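Local coordinates for pseudoazurin (Blue copper protein) (Sinorhizobium meliloti, PDB 3TU6) that binds one copper ion and, as a cupredoxin of the periplasm, probably carries single electrons between redox partners, at residues 4-9 against 31-36; 8-13 against 37-42; 49-54 against 74-79. All blocks are in the same frame, centred on the assembly; numbering follows the deposited sequence.

Overall arrangement
The three contacts sample one cupredoxin barrel, with interaction 2 at its copper end and interaction 3 on the other side of the chain's centre. Interaction 1 is a parallel strand pair, and interaction 2 begins where that pair ends: the two share Met-8 and Leu-9, their centres lie about 12 Å apart, and the loop 37-42 carries the copper ligand His-42. The side chain of Met-8 comes within about 6 Å of the metal. Interaction 3, where a loop lies along strand 74-79, has its centre about 16 Å from that of interaction 1; Tyr-78, on the same strand but beyond the loop contact, packs on Val-6 and Phe-35. Interactions 2 and 3 stay about 7 Å apart between nearest atoms.

Interaction 1 (4-9 against 31-36); sequences YRVEML and DTVTFV
Strands 4-9 and 32-36 pair Tyr-4 with Val-33 and Val-6 with Phe-35 in parallel register, a hallmark of the Greek-key cupredoxin barrel, their axes 24° apart. The backbone ladder illustrates regular parallel bonding: the N-H groups of Tyr-4, Val-6 and Met-8 go to the carbonyls of Thr-32, Thr-34 and Val-36 respectively, while the carbonyls of Tyr-4 and Val-6 accept from the N-H groups of Thr-34 and Val-36. Met-8 N to Val-36 O, at 2.8 Å, is the shortest rung.

Apolar contacts occupy the inward face. Val-6 CG2 meets Val-33 CG1 at 3.6 Å, while Val-6 CG1, anti to the backbone N (chi1 176°), lies 3.8 Å from Phe-35 CE1. Val-33 CG1 also sits over one face of the Phe-35 ring. Met-8 SD makes an oblique Met-aromatic contact, 5.5 Å from the Phe-35 ring centroid. On the other face, Val-36 CG2 touches Arg-5 NH1 at 3.7 Å.

Among polar contacts, one water donates to Tyr-4 O and bonds to Thr-32 OG1 and Thr-34 OG1, the latter also paired with Thr-67. Asp-31 OD2, which accepts from Gln-28 N, meets the tyrosine ring edge in plane; a second water joins Asp-31 OD2, at 2.7 Å, to Tyr-4 OH, at 2.6 Å.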
# COMPACT_ATOMS: atom_id res chain seq x y z
N TYR A 4 0.34 -4.37 -12.45
CA TYR A 4 0.04 -5.23 -11.31
C TYR A 4 -1.34 -4.97 -10.72
O TYR A 4 -1.95 -3.93 -10.99
CB TYR A 4 1.12 -5.07 -10.24
CG TYR A 4 2.48 -5.50 -10.73
CD1 TYR A 4 2.76 -6.84 -10.99
CD2 TYR A 4 3.49 -4.56 -10.95
CE1 TYR A 4 4.00 -7.24 -11.45
CE2 TYR A 4 4.74 -4.95 -11.41
CZ TYR A 4 4.99 -6.29 -11.66
OH TYR A 4 6.22 -6.70 -12.11
N ARG A 5 -1.83 -5.93 -9.94
CA ARG A 5 -3.15 -5.86 -9.33
C ARG A 5 -3.07 -6.04 -7.81
O ARG A 5 -2.37 -6.93 -7.33
CB ARG A 5 -4.05 -6.97 -9.89
CG ARG A 5 -4.38 -6.83 -11.37
CD ARG A 5 -5.28 -5.64 -11.64
NE ARG A 5 -5.98 -5.75 -12.92
CZ ARG A 5 -7.06 -6.51 -13.14
NH1 ARG A 5 -7.59 -7.25 -12.17
NH2 ARG A 5 -7.61 -6.52 -14.35
N VAL A 6 -3.78 -5.19 -7.08
CA VAL A 6 -3.94 -5.34 -5.64
C VAL A 6 -5.43 -5.37 -5.32
O VAL A 6 -6.14 -4.39 -5.55
CB VAL A 6 -3.29 -4.19 -4.86
CG1 VAL A 6 -3.57 -4.33 -3.37
CG2 VAL A 6 -1.80 -4.15 -5.12
N GLU A 7 -5.91 -6.50 -4.80
CA GLU A 7 -7.32 -6.66 -4.47
C GLU A 7 -7.62 -6.06 -3.10
O GLU A 7 -6.85 -6.23 -2.15
CB GLU A 7 -7.72 -8.13 -4.49
CG GLU A 7 -7.61 -8.76 -5.87
CD GLU A 7 -8.18 -10.17 -5.92
OE1 GLU A 7 -8.70 -10.56 -6.98
OE2 GLU A 7 -8.09 -10.89 -4.90
N MET A 8 -8.74 -5.34 -3.01
CA MET A 8 -9.21 -4.77 -1.75
C MET A 8 -10.29 -5.71 -1.21
O MET A 8 -11.36 -5.85 -1.81
CB MET A 8 -9.76 -3.36 -1.97
CG MET A 8 -8.82 -2.46 -2.76
SD MET A 8 -9.31 -0.72 -2.84
CE MET A 8 -10.73 -0.82 -3.93
N LEU A 9 -10.00 -6.36 -0.08
CA LEU A 9 -10.79 -7.50 0.39
C LEU A 9 -11.21 -7.38 1.85
O LEU A 9 -10.51 -6.79 2.68
CB LEU A 9 -9.99 -8.79 0.22
CG LEU A 9 -9.67 -9.23 -1.20
CD1 LEU A 9 -8.54 -10.25 -1.21
CD2 LEU A 9 -10.91 -9.80 -1.87
N ASP A 31 6.20 1.18 -13.73
CA ASP A 31 5.11 0.21 -13.66
C ASP A 31 3.84 0.84 -13.08
O ASP A 31 3.90 1.92 -12.49
CB ASP A 31 5.51 -1.00 -12.80
CG ASP A 31 6.60 -1.85 -13.43
OD1 ASP A 31 6.83 -1.75 -14.65
OD2 ASP A 31 7.23 -2.64 -12.69
N THR A 32 2.71 0.16 -13.26
CA THR A 32 1.43 0.61 -12.70
C THR A 32 0.84 -0.45 -11.77
O THR A 32 1.08 -1.64 -11.94
CB THR A 32 0.40 0.92 -13.81
OG1 THR A 32 0.11 -0.28 -14.54
CG2 THR A 32 0.92 1.99 -14.75
N VAL A 33 0.07 0.02 -10.79
CA VAL A 33 -0.69 -0.86 -9.90
C VAL A 33 -2.16 -0.44 -9.93
O VAL A 33 -2.49 0.72 -9.68
CB VAL A 33 -0.16 -0.79 -8.45
CG1 VAL A 33 -1.12 -1.48 -7.49
CG2 VAL A 33 1.22 -1.42 -8.37
N THR A 34 -3.04 -1.39 -10.24
CA THR A 34 -4.48 -1.15 -10.28
C THR A 34 -5.14 -1.81 -9.08
O THR A 34 -4.91 -2.99 -8.80
CB THR A 34 -5.10 -1.72 -11.57
OG1 THR A 34 -4.46 -1.13 -12.71
CG2 THR A 34 -6.60 -1.45 -11.62
N PHE A 35 -5.97 -1.04 -8.38
CA PHE A 35 -6.68 -1.55 -7.21
C PHE A 35 -8.03 -2.11 -7.63
O PHE A 35 -8.75 -1.49 -8.41
CB PHE A 35 -6.82 -0.46 -6.15
CG PHE A 35 -5.52 -0.13 -5.49
CD1 PHE A 35 -5.11 -0.82 -4.37
CD2 PHE A 35 -4.68 0.85 -6.02
CE1 PHE A 35 -3.90 -0.54 -3.77
CE2 PHE A 35 -3.47 1.14 -5.42
CZ PHE A 35 -3.07 0.44 -4.29
N VAL A 36 -8.36 -3.30 -7.13
CA VAL A 36 -9.56 -4.02 -7.54
C VAL A 36 -10.54 -4.09 -6.37
O VAL A 36 -10.18 -4.50 -5.27
CB VAL A 36 -9.22 -5.45 -7.99
CG1 VAL A 36 -10.45 -6.15 -8.57
CG2 VAL A 36 -8.09 -5.43 -9.01
O HOH W 1 -1.68 -1.94 -13.09
O HOH W 2 8.16 -5.14 -12.72

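Interaction 2 (8-13 against 37-42); sequences MLNKAA and AKDKGH. With CU (copper (II) ion), chain B.
Asn-10 and His-42 meet through a short hydrogen bond, His-42 NE2 to Asn-10 OD1 at 2.6 Å, and around it the contact is densely packed. The imidazole approaches the amide oxygen nearly end-on to its C=O bond, with the ring and amide planes 70° apart; the N-H...O angle of 144° leaves the bond somewhat bent. Leu-9 N lies over one face of the ring. Met-8 and His-42 run alongside each other in opposing senses, with Met-8 CB 3.7 Å from His-42 CB, and Met-8 CE reaches Ala-37 CB at 4.0 Å, its chain bent at the last torsion.

Asp-39 holds the chain where it turns a corner at Asn-10. Its backbone N donates to Met-8 O at a longer 3.3 Å, and its carboxylate OD2 takes the N-H of Asn-10 at 2.8 Å, on the anti side and 17° out of the carboxylate plane.

Toward solvent the packing thins. Leu-9 CD2 rests on the aliphatic chain of Lys-38, 3.6 Å from its CB, before that extended chain leads away; beyond Asn-10, a water links its ND2 to Lys-40 O.

The other ring nitrogen, His-42 ND1, binds copper at 2.0 Å. With Cys-80, His-83 and Met-88 it completes the site, and Asn-10, in the second shell, is placed to restrict the rotation of the His-42 ring: a histidine ligand of a type 1, blue copper centre.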
# COMPACT_ATOMS: atom_id res chain seq x y z
N MET A 8 -8.74 -5.34 -3.01
CA MET A 8 -9.21 -4.77 -1.75
C MET A 8 -10.29 -5.71 -1.21
O MET A 8 -11.36 -5.85 -1.81
CB MET A 8 -9.76 -3.36 -1.97
CG MET A 8 -8.82 -2.46 -2.76
SD MET A 8 -9.31 -0.72 -2.84
CE MET A 8 -10.73 -0.82 -3.93
N LEU A 9 -10.00 -6.36 -0.08
CA LEU A 9 -10.79 -7.50 0.39
C LEU A 9 -11.21 -7.38 1.85
O LEU A 9 -10.51 -6.79 2.68
CB LEU A 9 -9.99 -8.79 0.22
CG LEU A 9 -9.67 -9.23 -1.20
CD1 LEU A 9 -8.54 -10.25 -1.21
CD2 LEU A 9 -10.91 -9.80 -1.87
N ASN A 10 -12.36 -7.98 2.17
CA ASN A 10 -12.82 -8.10 3.55
C ASN A 10 -12.05 -9.18 4.29
O ASN A 10 -11.69 -9.01 5.45
CB ASN A 10 -14.32 -8.41 3.60
CG ASN A 10 -15.18 -7.25 3.16
OD1 ASN A 10 -14.68 -6.19 2.78
ND2 ASN A 10 -16.50 -7.44 3.21
N LYS A 11 -11.80 -10.30 3.61
CA LYS A 11 -11.07 -11.43 4.18
C LYS A 11 -9.99 -11.90 3.20
O LYS A 11 -10.28 -12.25 2.06
CB LYS A 11 -12.04 -12.58 4.48
CG LYS A 11 -11.41 -13.80 5.16
CD LYS A 11 -10.96 -13.50 6.58
CE LYS A 11 -10.56 -14.77 7.30
NZ LYS A 11 -10.09 -14.50 8.69
N ALA A 12 -8.74 -11.90 3.66
CA ALA A 12 -7.60 -12.29 2.83
C ALA A 12 -7.32 -13.79 2.95
O ALA A 12 -7.95 -14.49 3.74
CB ALA A 12 -6.36 -11.50 3.23
N ALA A 13 -6.37 -14.27 2.15
CA ALA A 13 -5.96 -15.68 2.18
C ALA A 13 -5.29 -16.06 3.49
O ALA A 13 -5.53 -17.15 4.02
CB ALA A 13 -5.04 -15.98 1.00
N ALA A 37 -11.78 -3.68 -6.62
CA ALA A 37 -12.83 -3.69 -5.60
C ALA A 37 -13.55 -5.04 -5.61
O ALA A 37 -14.72 -5.12 -5.96
CB ALA A 37 -13.82 -2.55 -5.85
N LYS A 38 -12.83 -6.09 -5.21
CA LYS A 38 -13.42 -7.43 -5.16
C LYS A 38 -14.51 -7.50 -4.10
O LYS A 38 -15.57 -8.08 -4.34
CB LYS A 38 -12.34 -8.49 -4.89
CG LYS A 38 -12.83 -9.92 -5.05
CD LYS A 38 -11.68 -10.89 -5.28
CE LYS A 38 -12.19 -12.30 -5.51
NZ LYS A 38 -11.09 -13.24 -5.86
N ASP A 39 -14.24 -6.90 -2.95
CA ASP A 39 -15.27 -6.62 -1.94
C ASP A 39 -15.50 -5.11 -1.88
O ASP A 39 -14.57 -4.33 -2.08
CB ASP A 39 -14.84 -7.14 -0.57
CG ASP A 39 -14.80 -8.66 -0.50
OD1 ASP A 39 -15.69 -9.31 -1.09
OD2 ASP A 39 -13.88 -9.20 0.15
N LYS A 40 -16.74 -4.71 -1.60
CA LYS A 40 -17.10 -3.29 -1.59
C LYS A 40 -16.82 -2.63 -0.25
O LYS A 40 -16.66 -3.30 0.77
CB LYS A 40 -18.58 -3.12 -1.95
CG LYS A 40 -18.99 -3.76 -3.28
CD LYS A 40 -18.25 -3.15 -4.46
CE LYS A 40 -18.79 -3.69 -5.78
NZ LYS A 40 -18.09 -3.10 -6.96
N GLY A 41 -16.76 -1.30 -0.26
CA GLY A 41 -16.56 -0.50 0.95
C GLY A 41 -15.12 -0.09 1.22
O GLY A 41 -14.84 0.50 2.26
N HIS A 42 -14.22 -0.37 0.28
CA HIS A 42 -12.80 -0.02 0.44
C HIS A 42 -12.37 1.06 -0.54
O HIS A 42 -13.02 1.28 -1.57
CB HIS A 42 -11.91 -1.25 0.24
CG HIS A 42 -12.30 -2.43 1.07
ND1 HIS A 42 -12.04 -2.51 2.42
CD2 HIS A 42 -12.93 -3.58 0.74
CE1 HIS A 42 -12.49 -3.66 2.88
NE2 HIS A 42 -13.04 -4.33 1.88
CU CU B . -11.08 -1.18 3.57
O HOH W 3 -18.09 -5.78 1.38

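Interaction 3 (49-54 against 74-79); sequences GGAPEG and GVYMYQ
A loop laid against a barrel strand brings Gly-50 beside Met-77 and Pro-52 onto Tyr-76. The loop follows strand 45-46 of the cupredoxin sheet, and its touching part runs nearly antiparallel to strand 74-79, the end-to-end directions being 166° apart. One backbone bond crosses: Met-77 N donates to Gly-50 O at 2.6 Å with an N-H...O angle of 172°, and the donor nitrogen lies in the plane of the Gly-50 carbonyl. The same oxygen receives a CA-H...O contact from Tyr-76 CA at 3.3 Å, and Met-77 CB packs beside it. Gly-50 fits this close approach because it has no side chain to meet Met-77 O.

The side chains add an aromatic contact. Pro-52 sets its CD over the centre of the Tyr-76 ring, 3.9 Å from the centroid and 12° off the normal, a CH-pi interaction in which proline and ring cross at about a right angle. Ala-51 CB comes to CD2 of the Tyr-76 ring at 4.0 Å, while Gly-74 lets Pro-52 CG lie 4.2 Å from its CA.

At the far end of the ring, Tyr-76 OH bonds to Lys-72 O, giving the hydroxyl of this buried tyrosine a partner. The ring is thus held by a polar bond at its hydroxyl and by the proline over its face, and the CD hydrogens, slightly polarised by the adjoining amide nitrogen, are probably well matched to the pi cloud.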
# COMPACT_ATOMS: atom_id res chain seq x y z
N GLY A 49 2.97 11.67 3.88
CA GLY A 49 4.40 11.48 4.08
C GLY A 49 4.87 10.05 3.83
O GLY A 49 5.97 9.67 4.24
N GLY A 50 4.04 9.26 3.14
CA GLY A 50 4.33 7.85 2.90
C GLY A 50 4.82 7.53 1.50
O GLY A 50 4.64 6.42 1.02
N ALA A 51 5.45 8.51 0.85
CA ALA A 51 6.00 8.33 -0.49
C ALA A 51 7.31 9.08 -0.63
O ALA A 51 7.58 10.01 0.13
CB ALA A 51 5.00 8.81 -1.53
N PRO A 52 8.15 8.69 -1.61
CA PRO A 52 9.41 9.41 -1.83
C PRO A 52 9.17 10.83 -2.32
O PRO A 52 8.14 11.11 -2.94
CB PRO A 52 10.12 8.57 -2.89
CG PRO A 52 9.05 7.81 -3.57
CD PRO A 52 7.99 7.57 -2.55
N GLU A 53 10.11 11.72 -2.04
CA GLU A 53 9.97 13.14 -2.38
C GLU A 53 9.77 13.33 -3.88
O GLU A 53 10.45 12.69 -4.69
CB GLU A 53 11.20 13.93 -1.92
CG GLU A 53 11.35 14.01 -0.40
CD GLU A 53 12.55 14.83 0.05
OE1 GLU A 53 13.43 15.13 -0.79
OE2 GLU A 53 12.61 15.18 1.24
N GLY A 54 8.82 14.19 -4.24
CA GLY A 54 8.53 14.50 -5.64
C GLY A 54 7.64 13.49 -6.35
O GLY A 54 7.42 13.61 -7.56
N GLY A 74 11.21 3.97 -4.68
CA GLY A 74 11.03 4.08 -3.23
C GLY A 74 9.85 3.27 -2.73
O GLY A 74 9.22 2.53 -3.49
N VAL A 75 9.55 3.42 -1.44
CA VAL A 75 8.42 2.75 -0.82
C VAL A 75 7.21 3.69 -0.76
O VAL A 75 7.33 4.83 -0.31
CB VAL A 75 8.75 2.29 0.61
CG1 VAL A 75 7.58 1.52 1.21
CG2 VAL A 75 10.01 1.43 0.61
N TYR A 76 6.07 3.19 -1.22
CA TYR A 76 4.81 3.93 -1.18
C TYR A 76 3.89 3.27 -0.16
O TYR A 76 3.47 2.13 -0.35
CB TYR A 76 4.14 3.91 -2.56
CG TYR A 76 4.88 4.68 -3.64
CD1 TYR A 76 6.07 4.20 -4.18
CD2 TYR A 76 4.37 5.88 -4.13
CE1 TYR A 76 6.75 4.90 -5.17
CE2 TYR A 76 5.04 6.58 -5.12
CZ TYR A 76 6.22 6.09 -5.64
OH TYR A 76 6.88 6.80 -6.62
N MET A 77 3.60 3.99 0.93
CA MET A 77 2.68 3.49 1.96
C MET A 77 1.29 4.09 1.75
O MET A 77 1.13 5.31 1.77
CB MET A 77 3.19 3.86 3.36
CG MET A 77 4.57 3.31 3.69
SD MET A 77 4.69 1.51 3.68
CE MET A 77 3.60 1.09 5.05
N TYR A 78 0.31 3.22 1.55
CA TYR A 78 -1.07 3.64 1.28
C TYR A 78 -2.04 2.96 2.24
O TYR A 78 -1.68 1.98 2.91
CB TYR A 78 -1.44 3.35 -0.18
CG TYR A 78 -1.52 1.88 -0.53
CD1 TYR A 78 -2.71 1.17 -0.36
CD2 TYR A 78 -0.41 1.20 -1.02
CE1 TYR A 78 -2.79 -0.17 -0.67
CE2 TYR A 78 -0.49 -0.15 -1.35
CZ TYR A 78 -1.68 -0.83 -1.17
OH TYR A 78 -1.77 -2.17 -1.48
N GLN A 79 -3.27 3.46 2.29
CA GLN A 79 -4.25 2.99 3.26
C GLN A 79 -5.67 2.94 2.71
O GLN A 79 -5.96 3.52 1.66
CB GLN A 79 -4.24 3.91 4.49
CG GLN A 79 -4.72 5.34 4.20
CD GLN A 79 -4.77 6.20 5.45
OE1 GLN A 79 -3.85 6.18 6.27
NE2 GLN A 79 -5.83 6.98 5.58